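Local coordinates for protein tryparedoxin (Leishmania major, PDB 3S9F) that probably works as a thioredoxin-fold disulfide reductase, passing electrons through a redox-active cysteine pair to a peroxidase partner in the parasite's detoxification pathway, at residues 50-55 with 81-86; 64-69 with 150-155; 32-37 with 107-112. One frame throughout, in Å; residues are numbered along the deposited sequence.

Contact 1 of 3, residues 50-55 with 81-86; sequences TVFFYF and KNFEII
The rings of Phe52 and Phe83 meet in an offset edge-to-face stack, the edge of Phe52 turned toward the face of Phe83 with the planes at 87° and the centroids 5.7 Å apart. At the edge of the Phe52 ring and near its plane lie Phe83 CB, 4.0 Å from Phe52 CE1, and the carbonyl oxygen of Glu84; Lys81 CB lies in plane at the edge of the Phe83 ring. Phe83 has its CG between the backbone N and the carbonyl carbon (chi1 67°), which carries its ring away from strand 50-55, to where Phe160 and Tyr74 also meet it. On this face of the sheet Ile85 follows, with CG1 beside Phe52 CB and CG2 3.8 Å from Tyr54 CB. Beneath the side chains the strands run parallel, and five backbone hydrogen bonds join them, the first from Thr50 N to Asn82 O, the last from Tyr54 N to Ile86 O (2.9 Å). These are the two strands of a beta-alpha-beta unit of the thioredoxin fold, and the connecting helix 61-77 covers Tyr54, Phe83 and Ile85. The other face carries Val51, Phe53 and Ile86. Ile86 CD1 reaches Val51 CG1 at 3.6 Å and Phe53 CE1 at 4.0 Å, while the Ile86 and Phe53 side chains lie alongside each other; Val24 and Leu28 of the second subunit pack on Val51 and Phe53. Glu84 sets out from this face, but its carboxylate turns away, OE2 accepting from Ile85 N at 2.8 Å and bonding to Tyr74 OH. A water links Thr50 OG1 to Lys81 O.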
loop_
_atom_site.group_PDB
_atom_site.type_symbol
_atom_site.label_atom_id
_atom_site.label_comp_id
_atom_site.label_asym_id
_atom_site.label_seq_id
_atom_site.Cartn_x
_atom_site.Cartn_y
_atom_site.Cartn_z
ATOM N N THR A 50 -7.478 11.055 13.905
ATOM C CA THR A 50 -8.498 10.116 13.457
ATOM C C THR A 50 -8.477 10.283 11.947
ATOM O O THR A 50 -8.391 11.411 11.467
ATOM C CB THR A 50 -9.904 10.498 13.985
ATOM O OG1 THR A 50 -9.887 10.444 15.416
ATOM C CG2 THR A 50 -10.949 9.526 13.489
ATOM N N VAL A 51 -8.499 9.174 11.202
ATOM C CA VAL A 51 -8.484 9.260 9.742
ATOM C C VAL A 51 -9.763 8.601 9.242
ATOM O O VAL A 51 -10.143 7.553 9.739
ATOM C CB VAL A 51 -7.205 8.576 9.114
ATOM C CG1 VAL A 51 -7.365 8.423 7.589
ATOM C CG2 VAL A 51 -5.927 9.377 9.402
ATOM N N PHE A 52 -10.417 9.209 8.254
ATOM C CA PHE A 52 -11.625 8.642 7.681
ATOM C C PHE A 52 -11.358 8.243 6.249
ATOM O O PHE A 52 -10.717 8.985 5.517
ATOM C CB PHE A 52 -12.749 9.686 7.662
ATOM C CG PHE A 52 -13.249 10.035 9.013
ATOM C CD1 PHE A 52 -12.681 11.089 9.737
ATOM C CD2 PHE A 52 -14.307 9.332 9.563
ATOM C CE1 PHE A 52 -13.162 11.420 11.012
ATOM C CE2 PHE A 52 -14.795 9.659 10.832
ATOM C CZ PHE A 52 -14.211 10.701 11.552
ATOM N N PHE A 53 -11.839 7.070 5.858
ATOM C CA PHE A 53 -11.980 6.771 4.425
ATOM C C PHE A 53 -13.392 7.167 4.013
ATOM O O PHE A 53 -14.366 6.771 4.657
ATOM C CB PHE A 53 -11.766 5.287 4.146
ATOM C CG PHE A 53 -10.347 4.845 4.305
ATOM C CD1 PHE A 53 -9.354 5.348 3.467
ATOM C CD2 PHE A 53 -10.004 3.925 5.294
ATOM C CE1 PHE A 53 -8.044 4.932 3.599
ATOM C CE2 PHE A 53 -8.684 3.506 5.438
ATOM C CZ PHE A 53 -7.707 4.018 4.601
ATOM N N TYR A 54 -13.518 7.960 2.946
ATOM C CA TYR A 54 -14.832 8.393 2.492
ATOM C C TYR A 54 -15.088 7.701 1.163
ATOM O O TYR A 54 -14.374 7.948 0.185
ATOM C CB TYR A 54 -14.838 9.917 2.277
ATOM C CG TYR A 54 -16.147 10.486 1.787
ATOM C CD1 TYR A 54 -16.166 11.462 0.787
ATOM C CD2 TYR A 54 -17.368 10.067 2.341
ATOM C CE1 TYR A 54 -17.409 12.002 0.319
ATOM C CE2 TYR A 54 -18.587 10.584 1.889
ATOM C CZ TYR A 54 -18.586 11.561 0.897
ATOM O OH TYR A 54 -19.794 12.061 0.472
ATOM N N PHE A 55 -16.076 6.811 1.151
ATOM C CA PHE A 55 -16.445 6.049 -0.057
ATOM C C PHE A 55 -17.578 6.784 -0.723
ATOM O O PHE A 55 -18.641 6.959 -0.130
ATOM C CB PHE A 55 -16.873 4.622 0.346
ATOM C CG PHE A 55 -15.767 3.830 1.044
ATOM C CD1 PHE A 55 -15.531 3.980 2.430
ATOM C CD2 PHE A 55 -14.951 2.987 0.317
ATOM C CE1 PHE A 55 -14.499 3.280 3.066
ATOM C CE2 PHE A 55 -13.923 2.261 0.925
ATOM C CZ PHE A 55 -13.690 2.406 2.330
ATOM N N LYS A 81 -10.497 19.267 15.759
ATOM C CA LYS A 81 -10.820 17.885 16.128
ATOM C C LYS A 81 -9.788 16.868 15.619
ATOM O O LYS A 81 -9.972 15.655 15.779
ATOM C CB LYS A 81 -12.235 17.510 15.675
ATOM C CG LYS A 81 -13.346 18.230 16.451
ATOM C CD LYS A 81 -14.687 17.961 15.821
ATOM C CE LYS A 81 -15.860 18.357 16.707
ATOM N NZ LYS A 81 -15.670 19.602 17.482
ATOM N N ASN A 82 -8.707 17.371 15.020
ATOM C CA ASN A 82 -7.532 16.554 14.670
ATOM C C ASN A 82 -7.854 15.327 13.793
ATOM O O ASN A 82 -7.560 14.180 14.158
ATOM C CB ASN A 82 -6.776 16.131 15.948
ATOM C CG ASN A 82 -5.399 15.577 15.653
ATOM O OD1 ASN A 82 -4.703 16.064 14.762
ATOM N ND2 ASN A 82 -5.011 14.526 16.379
ATOM N N PHE A 83 -8.484 15.560 12.649
ATOM C CA PHE A 83 -8.784 14.433 11.753
ATOM C C PHE A 83 -8.405 14.726 10.305
ATOM O O PHE A 83 -8.187 15.883 9.935
ATOM C CB PHE A 83 -10.247 13.955 11.894
ATOM C CG PHE A 83 -11.287 14.947 11.424
ATOM C CD1 PHE A 83 -11.946 15.770 12.337
ATOM C CD2 PHE A 83 -11.672 15.004 10.071
ATOM C CE1 PHE A 83 -12.941 16.677 11.925
ATOM C CE2 PHE A 83 -12.665 15.919 9.641
ATOM C CZ PHE A 83 -13.297 16.757 10.566
ATOM N N GLU A 84 -8.264 13.660 9.515
ATOM C CA GLU A 84 -8.035 13.782 8.080
ATOM C C GLU A 84 -9.048 12.932 7.340
ATOM O O GLU A 84 -9.609 11.986 7.906
ATOM C CB GLU A 84 -6.580 13.376 7.727
ATOM C CG GLU A 84 -6.180 13.611 6.264
ATOM C CD GLU A 84 -6.419 15.041 5.814
ATOM O OE1 GLU A 84 -5.482 15.864 5.938
ATOM O OE2 GLU A 84 -7.545 15.351 5.358
ATOM N N ILE A 85 -9.313 13.272 6.080
ATOM C CA ILE A 85 -10.210 12.442 5.280
ATOM C C ILE A 85 -9.483 12.011 4.028
ATOM O O ILE A 85 -8.747 12.810 3.408
ATOM C CB ILE A 85 -11.547 13.138 4.939
ATOM C CG1 ILE A 85 -12.324 13.440 6.242
ATOM C CG2 ILE A 85 -12.426 12.224 4.047
ATOM C CD1 ILE A 85 -13.631 14.194 6.013
ATOM N N ILE A 86 -9.674 10.743 3.667
ATOM C CA ILE A 86 -9.098 10.216 2.435
ATOM C C ILE A 86 -10.209 9.691 1.547
ATOM O O ILE A 86 -10.915 8.752 1.928
ATOM C CB ILE A 86 -8.104 9.043 2.718
ATOM C CG1 ILE A 86 -6.963 9.512 3.628
ATOM C CG2 ILE A 86 -7.574 8.476 1.364
ATOM C CD1 ILE A 86 -6.078 8.376 4.197
HETATM O O HOH W 1 -9.098 13.024 16.297
#

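Contact 2 of 3, residues 64-69 with 150-155; sequences RGFTPQ and ALTQDP
Phe66 of helix 61-77 meets Thr152 and Leu151 near the end of helix 147-153. The Phe66 side chain crosses that of Thr152 at about a right angle, with Thr152 CG2 3.7 Å from Phe66 CE1, and runs obliquely past Leu151, whose CD2 lies 4.0 Å from Phe66 CZ. One helical turn on, Gln69 stretches out fully, CG anti to the backbone N (chi1 -177°) and the chain straight beyond it, so that its side chain also crosses that of Thr152 at roughly a right angle. Its NE2 ends 3.7 Å from Pro155 CB and also 3.4 Å from Leu151 O, but the angle there is too poor for a hydrogen bond. A water takes a weak bond from Gln69 NE2 and donates to Thr152 O at an unusually short 2.5 Å, a tentative bridge. The hydroxyl of Thr152 turns back to its own helix and bonds to His149 O, while its methyl CG2 lies obliquely against the Phe66 ring. Leu151 also packs on Leu70 and Phe73 farther along helix 61-77, and on Trp162. The arrangement is helix-against-helix packing on the outer side of a thioredoxin fold, between the C-terminal helix and the long helix that begins at the Cys60-Cys63 pair.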
loop_
_atom_site.group_PDB
_atom_site.type_symbol
_atom_site.label_atom_id
_atom_site.label_comp_id
_atom_site.label_asym_id
_atom_site.label_seq_id
_atom_site.Cartn_x
_atom_site.Cartn_y
_atom_site.Cartn_z
ATOM N N ARG A 64 -24.032 13.164 -3.702
ATOM C CA ARG A 64 -24.065 14.562 -4.121
ATOM C C ARG A 64 -24.658 15.461 -3.036
ATOM O O ARG A 64 -24.246 16.613 -2.887
ATOM C CB ARG A 64 -24.836 14.728 -5.440
ATOM C CG ARG A 64 -24.141 14.119 -6.656
ATOM C CD ARG A 64 -24.672 14.733 -7.952
ATOM N NE ARG A 64 -26.015 14.267 -8.285
ATOM C CZ ARG A 64 -27.136 14.904 -7.960
ATOM N NH1 ARG A 64 -27.086 16.051 -7.288
ATOM N NH2 ARG A 64 -28.310 14.396 -8.312
ATOM N N GLY A 65 -25.612 14.927 -2.273
ATOM C CA GLY A 65 -26.229 15.673 -1.162
ATOM C C GLY A 65 -25.403 15.700 0.121
ATOM O O GLY A 65 -25.517 16.625 0.915
ATOM N N PHE A 66 -24.576 14.686 0.324
ATOM C CA PHE A 66 -23.790 14.560 1.556
ATOM C C PHE A 66 -22.414 15.243 1.495
ATOM O O PHE A 66 -22.002 15.883 2.457
ATOM C CB PHE A 66 -23.647 13.083 1.958
ATOM C CG PHE A 66 -22.886 12.882 3.262
ATOM C CD1 PHE A 66 -23.443 13.284 4.467
ATOM C CD2 PHE A 66 -21.605 12.337 3.263
ATOM C CE1 PHE A 66 -22.763 13.127 5.670
ATOM C CE2 PHE A 66 -20.899 12.166 4.457
ATOM C CZ PHE A 66 -21.478 12.558 5.670
ATOM N N THR A 67 -21.717 15.111 0.365
ATOM C CA THR A 67 -20.366 15.663 0.210
ATOM C C THR A 67 -20.258 17.157 0.597
ATOM O O THR A 67 -19.350 17.539 1.330
ATOM C CB THR A 67 -19.809 15.387 -1.205
ATOM O OG1 THR A 67 -19.573 13.981 -1.344
ATOM C CG2 THR A 67 -18.499 16.138 -1.445
ATOM N N PRO A 68 -21.197 18.008 0.128
ATOM C CA PRO A 68 -21.120 19.407 0.563
ATOM C C PRO A 68 -21.134 19.601 2.086
ATOM O O PRO A 68 -20.397 20.454 2.579
ATOM C CB PRO A 68 -22.365 20.047 -0.070
ATOM C CG PRO A 68 -22.623 19.225 -1.273
ATOM C CD PRO A 68 -22.256 17.816 -0.884
ATOM N N GLN A 69 -21.948 18.829 2.810
ATOM C CA GLN A 69 -21.965 18.891 4.279
ATOM C C GLN A 69 -20.645 18.432 4.895
ATOM O O GLN A 69 -20.125 19.054 5.827
ATOM C CB GLN A 69 -23.079 18.034 4.874
ATOM C CG GLN A 69 -23.125 18.172 6.413
ATOM C CD GLN A 69 -24.379 17.608 7.051
ATOM O OE1 GLN A 69 -25.269 17.091 6.361
ATOM N NE2 GLN A 69 -24.463 17.718 8.385
ATOM N N ALA A 150 -24.269 9.706 11.404
ATOM C CA ALA A 150 -23.997 10.480 12.618
ATOM C C ALA A 150 -23.786 11.976 12.334
ATOM O O ALA A 150 -24.350 12.837 13.023
ATOM C CB ALA A 150 -22.800 9.893 13.365
ATOM N N LEU A 151 -22.993 12.286 11.311
ATOM C CA LEU A 151 -22.721 13.681 10.991
ATOM C C LEU A 151 -23.978 14.451 10.601
ATOM O O LEU A 151 -24.155 15.599 11.034
ATOM C CB LEU A 151 -21.605 13.848 9.954
ATOM C CG LEU A 151 -21.433 15.295 9.451
ATOM C CD1 LEU A 151 -20.966 16.182 10.596
ATOM C CD2 LEU A 151 -20.465 15.389 8.275
ATOM N N THR A 152 -24.862 13.834 9.818
ATOM C CA THR A 152 -26.105 14.517 9.438
ATOM C C THR A 152 -26.973 14.873 10.647
ATOM O O THR A 152 -27.669 15.883 10.637
ATOM C CB THR A 152 -26.938 13.716 8.416
ATOM O OG1 THR A 152 -27.588 12.619 9.068
ATOM C CG2 THR A 152 -26.044 13.191 7.303
ATOM N N GLN A 153 -26.906 14.041 11.687
ATOM C CA GLN A 153 -27.669 14.255 12.914
ATOM C C GLN A 153 -26.930 15.146 13.925
ATOM O O GLN A 153 -27.543 15.710 14.827
ATOM C CB GLN A 153 -28.005 12.907 13.554
ATOM C CG GLN A 153 -28.863 12.004 12.677
ATOM C CD GLN A 153 -29.584 10.921 13.462
ATOM O OE1 GLN A 153 -29.030 10.317 14.385
ATOM N NE2 GLN A 153 -30.835 10.671 13.098
ATOM N N ASP A 154 -25.614 15.281 13.766
ATOM C CA ASP A 154 -24.785 16.055 14.695
ATOM C C ASP A 154 -23.868 16.975 13.890
ATOM O O ASP A 154 -22.635 16.803 13.902
ATOM C CB ASP A 154 -23.993 15.084 15.599
ATOM C CG ASP A 154 -22.992 15.776 16.513
ATOM O OD1 ASP A 154 -23.271 16.888 17.012
ATOM O OD2 ASP A 154 -21.907 15.189 16.741
ATOM N N PRO A 155 -24.458 17.938 13.147
ATOM C CA PRO A 155 -23.659 18.746 12.217
ATOM C C PRO A 155 -22.570 19.570 12.918
ATOM O O PRO A 155 -21.590 19.969 12.280
ATOM C CB PRO A 155 -24.708 19.660 11.552
ATOM C CG PRO A 155 -25.805 19.767 12.567
ATOM C CD PRO A 155 -25.866 18.390 13.187
HETATM O O HOH W 2 -27.657 18.038 9.285
#

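Contact 3 of 3, residues 32-37 with 107-112; sequences LKLRKQ and LSIPFA
Two backbone hydrogen bonds pair Arg35 with Ser108: Arg35 N donates to Ser108 O at 2.8 Å, and Ser108 N donates to Arg35 O at 3.0 Å. Around this antiparallel hydrogen-bonded pair, Leu107 CA adds a CA-H...O contact to Arg35 O. Beyond the strand pairing, the backbone of Lys33 meets a ring carbon in van der Waals contact, Pro110 CG lying 3.2 Å from Lys33 O. Apolar contacts gather on one side. Leu34 and Leu107 cross at about a right angle with their CD1 methyls 4.1 Å apart, and Leu34 CD2 lies 4.2 Å from Ile109 CG1. Leu107 CD2 turns the other way, to the aliphatic start of Lys36, 3.8 Å from its CB. The pairing places the N-terminal strand 34-36 beside the short strand 107-108, which in turn borders strand 83-89, and so widens the central sheet of the thioredoxin fold toward its 39-41 edge. Leu34 and Ile109 both rest on Ile86 of that neighbouring strand, and Leu28 of the second subunit packs on Leu32. The polar side-chain bonds stay within each segment or leave the contact. Arg35 sets out with CG anti to the backbone N (chi1 179°) and then bends at its second torsion, which brings the edge of its guanidinium to Gln37. Arg35 NE is modelled 2.4 Å from Gln37 O, too short for a normal hydrogen bond and so doubtful in detail; the bond from NH1 to the same oxygen is weak, while NH2 bonds to Asn98. Ser108 OG donates to Ile109 O at 2.7 Å from above the carbonyl plane, and Lys33 NZ forms a salt bridge with Asp42.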
loop_
_atom_site.group_PDB
_atom_site.type_symbol
_atom_site.label_atom_id
_atom_site.label_comp_id
_atom_site.label_asym_id
_atom_site.label_seq_id
_atom_site.Cartn_x
_atom_site.Cartn_y
_atom_site.Cartn_z
ATOM N N LEU A 32 2.873 4.069 -0.825
ATOM C CA LEU A 32 1.776 4.666 -1.576
ATOM C C LEU A 32 1.808 6.172 -1.356
ATOM O O LEU A 32 1.887 6.643 -0.221
ATOM C CB LEU A 32 0.432 4.104 -1.109
ATOM C CG LEU A 32 -0.828 4.567 -1.843
ATOM C CD1 LEU A 32 -0.951 3.813 -3.146
ATOM C CD2 LEU A 32 -2.048 4.321 -0.964
ATOM N N LYS A 33 1.751 6.930 -2.433
ATOM C CA LYS A 33 1.649 8.368 -2.270
ATOM C C LYS A 33 0.160 8.716 -2.372
ATOM O O LYS A 33 -0.515 8.264 -3.287
ATOM C CB LYS A 33 2.524 9.104 -3.287
ATOM C CG LYS A 33 4.023 8.752 -3.234
ATOM C CD LYS A 33 4.575 8.686 -1.800
ATOM C CE LYS A 33 6.013 8.144 -1.780
ATOM N NZ LYS A 33 6.439 7.725 -0.400
ATOM N N LEU A 34 -0.368 9.417 -1.374
ATOM C CA LEU A 34 -1.749 9.889 -1.430
ATOM C C LEU A 34 -1.818 11.204 -2.192
ATOM O O LEU A 34 -0.874 12.009 -2.163
ATOM C CB LEU A 34 -2.320 10.062 -0.023
ATOM C CG LEU A 34 -2.502 8.801 0.825
ATOM C CD1 LEU A 34 -2.920 9.183 2.250
ATOM C CD2 LEU A 34 -3.485 7.801 0.169
ATOM N N ARG A 35 -2.916 11.413 -2.903
ATOM C CA ARG A 35 -3.175 12.667 -3.576
ATOM C C ARG A 35 -3.537 13.762 -2.537
ATOM O O ARG A 35 -4.292 13.502 -1.601
ATOM C CB ARG A 35 -4.318 12.417 -4.550
ATOM C CG ARG A 35 -4.771 13.561 -5.323
ATOM C CD ARG A 35 -4.280 13.526 -6.746
ATOM N NE ARG A 35 -4.814 14.730 -7.336
ATOM C CZ ARG A 35 -5.624 14.792 -8.382
ATOM N NH1 ARG A 35 -6.052 15.984 -8.772
ATOM N NH2 ARG A 35 -5.973 13.695 -9.046
ATOM N N LYS A 36 -3.044 14.976 -2.756
ATOM C CA LYS A 36 -3.473 16.145 -2.006
ATOM C C LYS A 36 -3.655 17.239 -3.021
ATOM O O LYS A 36 -2.717 17.921 -3.368
ATOM C CB LYS A 36 -2.456 16.571 -0.973
ATOM C CG LYS A 36 -2.928 17.745 -0.196
ATOM C CD LYS A 36 -1.945 18.149 0.842
ATOM C CE LYS A 36 -2.431 19.355 1.568
ATOM N NZ LYS A 36 -1.377 19.838 2.435
ATOM N N GLN A 37 -4.866 17.369 -3.516
ATOM C CA GLN A 37 -5.163 18.259 -4.605
ATOM C C GLN A 37 -4.262 17.973 -5.787
ATOM O O GLN A 37 -4.243 16.866 -6.289
ATOM C CB GLN A 37 -5.076 19.715 -4.173
ATOM C CG GLN A 37 -6.292 20.162 -3.375
ATOM C CD GLN A 37 -6.409 19.436 -2.066
ATOM O OE1 GLN A 37 -5.525 19.511 -1.235
ATOM N NE2 GLN A 37 -7.503 18.715 -1.885
ATOM N N LEU A 107 -7.719 14.560 1.217
ATOM C CA LEU A 107 -6.816 13.687 0.467
ATOM C C LEU A 107 -7.540 12.644 -0.378
ATOM O O LEU A 107 -8.695 12.429 -0.199
ATOM C CB LEU A 107 -5.913 12.928 1.435
ATOM C CG LEU A 107 -5.134 13.729 2.482
ATOM C CD1 LEU A 107 -4.264 12.872 3.354
ATOM C CD2 LEU A 107 -4.322 14.736 1.778
ATOM N N SER A 108 -6.821 11.980 -1.272
ATOM C CA SER A 108 -7.442 10.856 -2.006
ATOM C C SER A 108 -6.448 9.740 -2.252
ATOM O O SER A 108 -5.272 9.951 -2.462
ATOM C CB SER A 108 -8.033 11.322 -3.364
ATOM O OG SER A 108 -8.723 10.266 -4.032
ATOM N N ILE A 109 -6.953 8.518 -2.246
ATOM C CA ILE A 109 -6.238 7.436 -2.900
ATOM C C ILE A 109 -6.222 7.782 -4.401
ATOM O O ILE A 109 -7.256 8.179 -4.957
ATOM C CB ILE A 109 -6.988 6.114 -2.642
ATOM C CG1 ILE A 109 -6.931 5.770 -1.134
ATOM C CG2 ILE A 109 -6.413 4.984 -3.514
ATOM C CD1 ILE A 109 -7.987 4.713 -0.700
ATOM N N PRO A 110 -5.053 7.666 -5.057
ATOM C CA PRO A 110 -4.998 8.047 -6.461
ATOM C C PRO A 110 -5.942 7.192 -7.305
ATOM O O PRO A 110 -6.212 6.023 -6.981
ATOM C CB PRO A 110 -3.549 7.776 -6.846
ATOM C CG PRO A 110 -2.789 7.924 -5.561
ATOM C CD PRO A 110 -3.723 7.353 -4.507
ATOM N N PHE A 111 -6.467 7.802 -8.364
ATOM C CA PHE A 111 -7.378 7.111 -9.267
ATOM C C PHE A 111 -6.842 5.755 -9.749
ATOM O O PHE A 111 -7.594 4.780 -9.858
ATOM C CB PHE A 111 -7.667 7.966 -10.506
ATOM C CG PHE A 111 -8.508 7.253 -11.515
ATOM C CD1 PHE A 111 -9.868 7.084 -11.295
ATOM C CD2 PHE A 111 -7.928 6.702 -12.663
ATOM C CE1 PHE A 111 -10.656 6.408 -12.224
ATOM C CE2 PHE A 111 -8.702 6.011 -13.595
ATOM C CZ PHE A 111 -10.072 5.870 -13.378
ATOM N N ALA A 112 -5.552 5.724 -10.070
ATOM C CA ALA A 112 -4.881 4.531 -10.572
ATOM C C ALA A 112 -4.898 3.363 -9.589
ATOM O O ALA A 112 -4.746 2.192 -9.999
ATOM C CB ALA A 112 -3.427 4.879 -10.945
#

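Contact 1 lies close to the centre of the chain (about 5 Å between centres), its own centre about 14 Å from those of contacts 2 and 3, which lie on opposite sides of the chain's centre and come no nearer to each other than about 11 Å between nearest atoms. Contact 1 meets contact 2 where Tyr54 OH stands 2.7 Å from Thr67 OG1, a probable hydrogen bond, and packs on Phe66; the side chains of Tyr54 and Phe66 lie near the Cys60-Cys63 redox pair without touching it. Toward contact 3 the sheet continues: Ile85 O is 3.0 Å from Leu107 N, and Ile86 CD1 packs on Leu34 CD1 at 3.8 Å. The second subunit touches contacts 1 and 3.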